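Local coordinates for protein 11S globulin subunit beta (Cucurbita maxima, PDB 2E9Q) that serves as a seed storage protein of the 11S globulin family, a nutrient reservoir built from two cupin domains in each subunit, at residues A[130-133]-A[134-137]; A[218-221]-A[222-225]; A[358-361]-A[362-366]. All blocks are in the same frame, centred on the assembly; numbering follows the deposited sequence.

Interaction 1: A[130-133]-A[134-137]; sequences PFRE and GDLL
D135 reaches back across the type II turn R132-D135 to grip the residue that opens it. D135 CB packs 3.1 Å from R132 O, and the carboxylate then divides its two oxygens between the backbone and the side chain of R132. D135 OD2 accepts R132 N at 2.6 Å, a short, nearly straight bond (166°) arriving from above the carboxylate plane. D135 OD1 stands 3.4 Å from R132 NH1, but well out of the guanidinium plane, which makes this salt bridge one of charge alone. The torsion that sets CG beside the backbone N of D135 (chi1 -76°) turns the carboxylate back over the turn, where D135 N also donates to R132 O at 3.0 Å. G134, at positive phi (103°), takes the turn position suited to glycine. Beyond the polar part, L137 CD1 lies over one face of the F131 ring in a CH-pi contact, 4.2 Å from the ring centroid, while its CD2 meets F131 CB. The turn links strands 129-132 and 135-139, which belong to the two different sheets of the N-terminal cupin domain; F131 bonds through its backbone to G94 of strand 93-98, and V89 of strand 85-91 packs against F131, D135 and L137.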
ATOM      1  N   PRO A 130      16.499 -26.889 -12.456  1.00 52.75           N
ATOM      2  CA  PRO A 130      17.932 -26.787 -12.201  1.00 50.44           C
ATOM      3  C   PRO A 130      18.318 -25.312 -12.171  1.00 54.76           C
ATOM      4  O   PRO A 130      17.598 -24.467 -12.698  1.00 50.22           O
ATOM      5  CB  PRO A 130      18.537 -27.516 -13.393  1.00 61.54           C
ATOM      6  CG  PRO A 130      17.593 -27.134 -14.506  1.00 57.57           C
ATOM      7  CD  PRO A 130      16.239 -27.292 -13.853  1.00 57.87           C
ATOM      8  N   PHE A 131      19.441 -25.006 -11.540  1.00 46.31           N
ATOM      9  CA  PHE A 131      19.918 -23.635 -11.471  1.00 54.12           C
ATOM     10  C   PHE A 131      21.421 -23.685 -11.303  1.00 48.84           C
ATOM     11  O   PHE A 131      21.970 -24.685 -10.845  1.00 55.13           O
ATOM     12  CB  PHE A 131      19.262 -22.884 -10.302  1.00 48.14           C
ATOM     13  CG  PHE A 131      19.536 -23.490  -8.959  1.00 47.40           C
ATOM     14  CD1 PHE A 131      20.747 -23.270  -8.316  1.00 47.92           C
ATOM     15  CD2 PHE A 131      18.588 -24.303  -8.345  1.00 46.27           C
ATOM     16  CE1 PHE A 131      21.007 -23.856  -7.083  1.00 54.37           C
ATOM     17  CE2 PHE A 131      18.839 -24.892  -7.115  1.00 47.67           C
ATOM     18  CZ  PHE A 131      20.048 -24.671  -6.482  1.00 56.68           C
ATOM     19  N   ARG A 132      22.084 -22.599 -11.663  1.00 55.52           N
ATOM     20  CA  ARG A 132      23.527 -22.543 -11.573  1.00 56.77           C
ATOM     21  C   ARG A 132      23.986 -21.138 -11.217  1.00 55.35           C
ATOM     22  O   ARG A 132      23.190 -20.196 -11.203  1.00 48.73           O
ATOM     23  CB  ARG A 132      24.121 -22.951 -12.917  1.00 56.15           C
ATOM     24  CG  ARG A 132      23.646 -22.062 -14.036  1.00 49.41           C
ATOM     25  CD  ARG A 132      24.272 -22.437 -15.363  1.00 56.23           C
ATOM     26  NE  ARG A 132      24.333 -21.281 -16.251  1.00 59.29           N
ATOM     27  CZ  ARG A 132      23.283 -20.556 -16.614  1.00 57.92           C
ATOM     28  NH1 ARG A 132      22.070 -20.863 -16.170  1.00 64.89           N
ATOM     29  NH2 ARG A 132      23.452 -19.505 -17.403  1.00 60.89           N
ATOM     30  N   GLU A 133      25.282 -21.008 -10.960  1.00 47.33           N
ATOM     31  CA  GLU A 133      25.882 -19.736 -10.590  1.00 50.37           C
ATOM     32  C   GLU A 133      25.486 -18.580 -11.496  1.00 50.00           C
ATOM     33  O   GLU A 133      25.614 -18.656 -12.716  1.00 52.88           O
ATOM     34  CB  GLU A 133      27.405 -19.872 -10.576  1.00 52.83           C
ATOM     35  CG  GLU A 133      28.117 -18.796  -9.770  1.00 57.02           C
ATOM     36  CD  GLU A 133      29.625 -19.005  -9.716  1.00 70.76           C
ATOM     37  OE1 GLU A 133      30.068 -20.140  -9.420  1.00 63.79           O
ATOM     38  OE2 GLU A 133      30.366 -18.026  -9.963  1.00 69.75           O
ATOM     39  N   GLY A 134      25.006 -17.500 -10.890  1.00 49.11           N
ATOM     40  CA  GLY A 134      24.611 -16.347 -11.669  1.00 38.63           C
ATOM     41  C   GLY A 134      23.107 -16.271 -11.798  1.00 42.82           C
ATOM     42  O   GLY A 134      22.557 -15.271 -12.269  1.00 45.66           O
ATOM     43  N   ASP A 135      22.432 -17.337 -11.398  1.00 41.50           N
ATOM     44  CA  ASP A 135      20.982 -17.338 -11.453  1.00 38.81           C
ATOM     45  C   ASP A 135      20.399 -16.518 -10.310  1.00 46.58           C
ATOM     46  O   ASP A 135      20.896 -16.541  -9.175  1.00 46.15           O
ATOM     47  CB  ASP A 135      20.414 -18.763 -11.369  1.00 45.54           C
ATOM     48  CG  ASP A 135      20.555 -19.534 -12.683  1.00 50.14           C
ATOM     49  OD1 ASP A 135      20.727 -18.892 -13.739  1.00 41.78           O
ATOM     50  OD2 ASP A 135      20.484 -20.781 -12.648  1.00 47.85           O
ATOM     51  N   LEU A 136      19.342 -15.791 -10.638  1.00 43.76           N
ATOM     52  CA  LEU A 136      18.605 -14.980  -9.694  1.00 38.91           C
ATOM     53  C   LEU A 136      17.278 -15.728  -9.657  1.00 45.62           C
ATOM     54  O   LEU A 136      16.493 -15.661 -10.614  1.00 45.75           O
ATOM     55  CB  LEU A 136      18.412 -13.567 -10.255  1.00 36.88           C
ATOM     56  CG  LEU A 136      17.719 -12.493  -9.405  1.00 49.61           C
ATOM     57  CD1 LEU A 136      16.292 -12.915  -9.101  1.00 52.45           C
ATOM     58  CD2 LEU A 136      18.506 -12.274  -8.104  1.00 48.03           C
ATOM     59  N   LEU A 137      17.046 -16.462  -8.575  1.00 35.90           N
ATOM     60  CA  LEU A 137      15.825 -17.234  -8.421  1.00 35.39           C
ATOM     61  C   LEU A 137      14.773 -16.407  -7.702  1.00 44.76           C
ATOM     62  O   LEU A 137      15.095 -15.547  -6.881  1.00 39.87           O
ATOM     63  CB  LEU A 137      16.107 -18.512  -7.619  1.00 36.17           C
ATOM     64  CG  LEU A 137      17.347 -19.282  -8.093  1.00 38.93           C
ATOM     65  CD1 LEU A 137      17.579 -20.536  -7.242  1.00 40.00           C
ATOM     66  CD2 LEU A 137      17.154 -19.665  -9.554  1.00 44.09           C
TER

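Interaction 2: A[218-221]-A[222-225]; sequences LEEA and FQID
F222, at the end of helix 215-222, folds its ring back along the preceding turn and lies side by side with L218, the two side chains pointing the same way. With CG beside the backbone N (chi1 -63°), F222 CE1 comes 4.0 Å from L218 CD2, and F222 CD1 lies 3.7 Å from A221 CB. The carbonyl oxygen of L218 sits at the ring edge, near its plane, and at the same time accepts the helical bond from F222 N at 3.0 Å.

E219 carries the second part of the contact. E219 O takes I224 N at 3.0 Å, in the carbonyl plane and on a lone pair, while E219 CB packs 3.4 Å from I224 O. Together with a weak bond from Q223 N to E220 O, this forms a Schellman motif, with Q223 as the C-prime residue at positive phi.

Q223 adds a side-chain grip. A bend at chi2 (-58°) brings Q223 NE2 back to E220 O at 2.9 Å, again on a lone pair, and the same nitrogen also bonds to G452 O of the second subunit. The carboxylate of E220 turns to that neighbour as well, in a salt bridge with its R388. D225 caps the next helix, 226-233, with OD1 accepting L228 N.

Chemically, the chain closes the helix end itself: E219 O is met by I224 N, and E220 O by the side-chain amide of Q223 and, weakly, by Q223 N. Because Q223 NE2 is shared between this end and the adjoining subunit, the termination of the helix is tied to a subunit interface, with the apolar F222-L218 pair beside it.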
ATOM      1  N   LEU A 218      -3.345 -35.464  12.656  1.00 52.14           N
ATOM      2  CA  LEU A 218      -2.458 -35.825  11.565  1.00 57.23           C
ATOM      3  C   LEU A 218      -2.664 -37.251  11.061  1.00 61.04           C
ATOM      4  O   LEU A 218      -2.380 -37.549   9.900  1.00 64.95           O
ATOM      5  CB  LEU A 218      -1.000 -35.599  11.974  1.00 52.63           C
ATOM      6  CG  LEU A 218      -0.675 -34.134  12.299  1.00 52.80           C
ATOM      7  CD1 LEU A 218       0.809 -33.988  12.578  1.00 43.58           C
ATOM      8  CD2 LEU A 218      -1.085 -33.241  11.137  1.00 44.88           C
ATOM      9  N   GLU A 219      -3.155 -38.129  11.931  1.00 64.87           N
ATOM     10  CA  GLU A 219      -3.410 -39.514  11.542  1.00 68.25           C
ATOM     11  C   GLU A 219      -4.581 -39.522  10.576  1.00 66.38           C
ATOM     12  O   GLU A 219      -4.531 -40.156   9.519  1.00 71.03           O
ATOM     13  CB  GLU A 219      -3.747 -40.362  12.768  1.00 70.60           C
ATOM     14  CG  GLU A 219      -2.560 -40.640  13.672  1.00 79.70           C
ATOM     15  CD  GLU A 219      -2.969 -41.227  15.009  1.00 79.47           C
ATOM     16  OE1 GLU A 219      -2.074 -41.603  15.791  1.00 78.87           O
ATOM     17  OE2 GLU A 219      -4.186 -41.305  15.282  1.00 87.90           O
ATOM     18  N   GLU A 220      -5.635 -38.806  10.947  1.00 61.15           N
ATOM     19  CA  GLU A 220      -6.815 -38.710  10.108  1.00 64.49           C
ATOM     20  C   GLU A 220      -6.481 -37.934   8.834  1.00 67.15           C
ATOM     21  O   GLU A 220      -6.736 -38.398   7.723  1.00 64.82           O
ATOM     22  CB  GLU A 220      -7.927 -37.999  10.862  1.00 63.28           C
ATOM     23  CG  GLU A 220      -9.234 -37.973  10.114  1.00 73.98           C
ATOM     24  CD  GLU A 220     -10.287 -37.177  10.837  1.00 79.06           C
ATOM     25  OE1 GLU A 220     -10.451 -37.380  12.059  1.00 83.75           O
ATOM     26  OE2 GLU A 220     -10.955 -36.353  10.181  1.00 88.74           O
ATOM     27  N   ALA A 221      -5.898 -36.753   9.005  1.00 65.59           N
ATOM     28  CA  ALA A 221      -5.530 -35.904   7.881  1.00 64.62           C
ATOM     29  C   ALA A 221      -4.771 -36.656   6.792  1.00 69.05           C
ATOM     30  O   ALA A 221      -5.151 -36.608   5.619  1.00 64.39           O
ATOM     31  CB  ALA A 221      -4.700 -34.727   8.369  1.00 61.15           C
ATOM     32  N   PHE A 222      -3.703 -37.351   7.169  1.00 62.32           N
ATOM     33  CA  PHE A 222      -2.909 -38.079   6.183  1.00 70.40           C
ATOM     34  C   PHE A 222      -3.253 -39.559   6.055  1.00 66.69           C
ATOM     35  O   PHE A 222      -2.725 -40.239   5.178  1.00 62.48           O
ATOM     36  CB  PHE A 222      -1.418 -37.963   6.500  1.00 62.05           C
ATOM     37  CG  PHE A 222      -0.887 -36.569   6.434  1.00 62.34           C
ATOM     38  CD1 PHE A 222      -1.218 -35.637   7.408  1.00 55.19           C
ATOM     39  CD2 PHE A 222      -0.027 -36.190   5.406  1.00 67.77           C
ATOM     40  CE1 PHE A 222      -0.702 -34.355   7.362  1.00 56.61           C
ATOM     41  CE2 PHE A 222       0.496 -34.900   5.353  1.00 58.32           C
ATOM     42  CZ  PHE A 222       0.159 -33.983   6.333  1.00 59.39           C
ATOM     43  N   GLN A 223      -4.131 -40.054   6.921  1.00 75.67           N
ATOM     44  CA  GLN A 223      -4.502 -41.468   6.898  1.00 79.16           C
ATOM     45  C   GLN A 223      -3.244 -42.288   7.117  1.00 79.08           C
ATOM     46  O   GLN A 223      -2.740 -42.957   6.207  1.00 75.21           O
ATOM     47  CB  GLN A 223      -5.157 -41.836   5.563  1.00 77.85           C
ATOM     48  CG  GLN A 223      -6.592 -41.363   5.462  1.00 74.52           C
ATOM     49  CD  GLN A 223      -7.458 -41.922   6.579  1.00 80.88           C
ATOM     50  OE1 GLN A 223      -7.699 -43.128   6.646  1.00 83.30           O
ATOM     51  NE2 GLN A 223      -7.924 -41.049   7.466  1.00 76.54           N
ATOM     52  N   ILE A 224      -2.739 -42.215   8.344  1.00 78.40           N
ATOM     53  CA  ILE A 224      -1.529 -42.918   8.732  1.00 72.50           C
ATOM     54  C   ILE A 224      -1.578 -43.254  10.215  1.00 68.73           C
ATOM     55  O   ILE A 224      -2.567 -42.972  10.888  1.00 73.01           O
ATOM     56  CB  ILE A 224      -0.290 -42.049   8.459  1.00 71.78           C
ATOM     57  CG1 ILE A 224      -0.469 -40.678   9.115  1.00 64.33           C
ATOM     58  CG2 ILE A 224      -0.079 -41.904   6.960  1.00 67.03           C
ATOM     59  CD1 ILE A 224       0.747 -39.776   8.997  1.00 63.49           C
ATOM     60  N   ASP A 225      -0.503 -43.847  10.720  1.00 73.04           N
ATOM     61  CA  ASP A 225      -0.421 -44.230  12.125  1.00 72.49           C
ATOM     62  C   ASP A 225       0.553 -43.358  12.906  1.00 74.48           C
ATOM     63  O   ASP A 225       1.366 -42.635  12.321  1.00 73.93           O
ATOM     64  CB  ASP A 225       0.013 -45.695  12.248  1.00 80.27           C
ATOM     65  CG  ASP A 225       1.264 -46.008  11.437  1.00 87.90           C
ATOM     66  OD1 ASP A 225       2.264 -45.256  11.537  1.00 88.58           O
ATOM     67  OD2 ASP A 225       1.249 -47.016  10.699  1.00 92.55           O
TER

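Interaction 3: A[358-361]-A[362-366]; sequences VVDN and FGQSV
Backbone hydrogen bonds join the two arms: V366 N donates to V358 O at 2.9 Å and D360 N to Q364 O at the same distance, on either side of the non-hydrogen-bonded antiparallel pair V359-S365. At the tip, G363 N closes on D360 O. The side-chain bonds centre on one atom, D360 OD2, which accepts F362 N and Q364 N, each at 2.8 Å, from opposite faces of the carboxylate plane. A chi1 of 67°, placing CG between the backbone N and the carbonyl carbon, swings the carboxylate into the turn, and the paired bonds should fix its rotation. These contacts shape a beta hairpin of the C-terminal cupin domain, strand 353-359 returning as 365-372 through a type I turn from D360 to G363, whose last residue has the positive phi that favours glycine. Around the F362 ring, D360 OD1 lies in plane at the edge, 3.7 Å from F362 CD2, and N361 OD1 stands over the centre of one face, 3.6 Å above it, the amide tilted 45° to the ring. V358 CG1 also meets V366 CG2 at 3.6 Å, with L32 touching both valines. In the third subunit G189 and R175 pack against F362 and N361.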
ATOM      1  N   VAL A 358      28.175   7.657   0.428  1.00 40.18           N
ATOM      2  CA  VAL A 358      26.748   7.894   0.294  1.00 38.14           C
ATOM      3  C   VAL A 358      26.430   9.232   0.943  1.00 45.31           C
ATOM      4  O   VAL A 358      26.920   9.530   2.031  1.00 43.83           O
ATOM      5  CB  VAL A 358      25.942   6.785   1.001  1.00 42.29           C
ATOM      6  CG1 VAL A 358      24.453   7.007   0.787  1.00 37.70           C
ATOM      7  CG2 VAL A 358      26.380   5.405   0.490  1.00 37.47           C
ATOM      8  N   VAL A 359      25.607  10.036   0.281  1.00 44.75           N
ATOM      9  CA  VAL A 359      25.256  11.345   0.800  1.00 41.47           C
ATOM     10  C   VAL A 359      23.753  11.491   0.913  1.00 49.14           C
ATOM     11  O   VAL A 359      23.002  10.976   0.078  1.00 45.92           O
ATOM     12  CB  VAL A 359      25.825  12.462  -0.110  1.00 42.59           C
ATOM     13  CG1 VAL A 359      25.405  13.826   0.396  1.00 42.25           C
ATOM     14  CG2 VAL A 359      27.348  12.363  -0.155  1.00 43.88           C
ATOM     15  N   ASP A 360      23.302  12.197   1.946  1.00 45.68           N
ATOM     16  CA  ASP A 360      21.873  12.370   2.143  1.00 38.66           C
ATOM     17  C   ASP A 360      21.376  13.729   1.691  1.00 40.01           C
ATOM     18  O   ASP A 360      22.108  14.489   1.058  1.00 41.60           O
ATOM     19  CB  ASP A 360      21.496  12.101   3.606  1.00 48.64           C
ATOM     20  CG  ASP A 360      22.061  13.142   4.575  1.00 53.10           C
ATOM     21  OD1 ASP A 360      22.029  12.853   5.785  1.00 47.52           O
ATOM     22  OD2 ASP A 360      22.514  14.236   4.142  1.00 45.30           O
ATOM     23  N   ASN A 361      20.116  14.015   1.995  1.00 38.89           N
ATOM     24  CA  ASN A 361      19.487  15.269   1.601  1.00 43.58           C
ATOM     25  C   ASN A 361      20.040  16.495   2.327  1.00 46.92           C
ATOM     26  O   ASN A 361      19.777  17.636   1.927  1.00 45.10           O
ATOM     27  CB  ASN A 361      17.975  15.170   1.810  1.00 45.32           C
ATOM     28  CG  ASN A 361      17.604  14.826   3.246  1.00 45.48           C
ATOM     29  OD1 ASN A 361      17.059  15.653   3.973  1.00 45.66           O
ATOM     30  ND2 ASN A 361      17.902  13.609   3.655  1.00 38.38           N
ATOM     31  N   PHE A 362      20.802  16.261   3.390  1.00 41.05           N
ATOM     32  CA  PHE A 362      21.395  17.355   4.144  1.00 53.68           C
ATOM     33  C   PHE A 362      22.762  17.598   3.559  1.00 50.73           C
ATOM     34  O   PHE A 362      23.486  18.500   3.975  1.00 53.32           O
ATOM     35  CB  PHE A 362      21.505  16.985   5.627  1.00 52.79           C
ATOM     36  CG  PHE A 362      20.173  16.835   6.304  1.00 47.75           C
ATOM     37  CD1 PHE A 362      19.317  17.920   6.419  1.00 54.39           C
ATOM     38  CD2 PHE A 362      19.763  15.606   6.801  1.00 54.04           C
ATOM     39  CE1 PHE A 362      18.070  17.782   7.022  1.00 59.34           C
ATOM     40  CE2 PHE A 362      18.516  15.462   7.406  1.00 53.70           C
ATOM     41  CZ  PHE A 362      17.671  16.553   7.515  1.00 52.75           C
ATOM     42  N   GLY A 363      23.097  16.779   2.572  1.00 49.32           N
ATOM     43  CA  GLY A 363      24.384  16.884   1.928  1.00 42.16           C
ATOM     44  C   GLY A 363      25.451  16.300   2.822  1.00 46.14           C
ATOM     45  O   GLY A 363      26.633  16.576   2.637  1.00 48.55           O
ATOM     46  N   GLN A 364      25.038  15.493   3.796  1.00 42.08           N
ATOM     47  CA  GLN A 364      25.986  14.868   4.716  1.00 45.24           C
ATOM     48  C   GLN A 364      26.361  13.456   4.287  1.00 46.54           C
ATOM     49  O   GLN A 364      25.556  12.726   3.702  1.00 42.29           O
ATOM     50  CB  GLN A 364      25.415  14.794   6.142  1.00 51.35           C
ATOM     51  CG  GLN A 364      25.260  16.135   6.851  1.00 69.02           C
ATOM     52  CD  GLN A 364      26.567  16.911   6.923  1.00 75.22           C
ATOM     53  OE1 GLN A 364      27.526  16.487   7.580  1.00 71.48           O
ATOM     54  NE2 GLN A 364      26.612  18.054   6.236  1.00 71.00           N
ATOM     55  N   SER A 365      27.591  13.079   4.603  1.00 38.40           N
ATOM     56  CA  SER A 365      28.088  11.756   4.301  1.00 47.96           C
ATOM     57  C   SER A 365      27.487  10.822   5.350  1.00 49.25           C
ATOM     58  O   SER A 365      27.712  11.011   6.542  1.00 50.26           O
ATOM     59  CB  SER A 365      29.615  11.762   4.390  1.00 43.97           C
ATOM     60  OG  SER A 365      30.148  10.460   4.225  1.00 55.85           O
ATOM     61  N   VAL A 366      26.695   9.840   4.920  1.00 43.72           N
ATOM     62  CA  VAL A 366      26.090   8.900   5.858  1.00 36.90           C
ATOM     63  C   VAL A 366      26.817   7.561   5.823  1.00 44.14           C
ATOM     64  O   VAL A 366      26.486   6.616   6.558  1.00 43.64           O
ATOM     65  CB  VAL A 366      24.588   8.717   5.581  1.00 43.76           C
ATOM     66  CG1 VAL A 366      23.857  10.009   5.938  1.00 34.83           C
ATOM     67  CG2 VAL A 366      24.354   8.348   4.105  1.00 43.43           C
TER

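In the fold
Along the chain the three contacts follow one another without overlap. Interactions 1 and 2 belong to the N-terminal cupin half of the chain, interaction 3 to the C-terminal cupin half. Interaction 1 is the most central, about 12 Å from the centre of the chain, and joins strands of two sheets. Interactions 2 and 3 lie on opposite sides of that centre, their own centres about 60 Å apart; interaction 1 is about 37 Å from the former and 36 Å from the latter, centre to centre. None touches another. The two outlying contacts meet different neighbours, the helix end at 218-225 facing the second subunit and the hairpin at 358-366 the third, so local turns on opposite sides of the subunit lie against neighbouring subunits, whereas interaction 1 stays within its own chain.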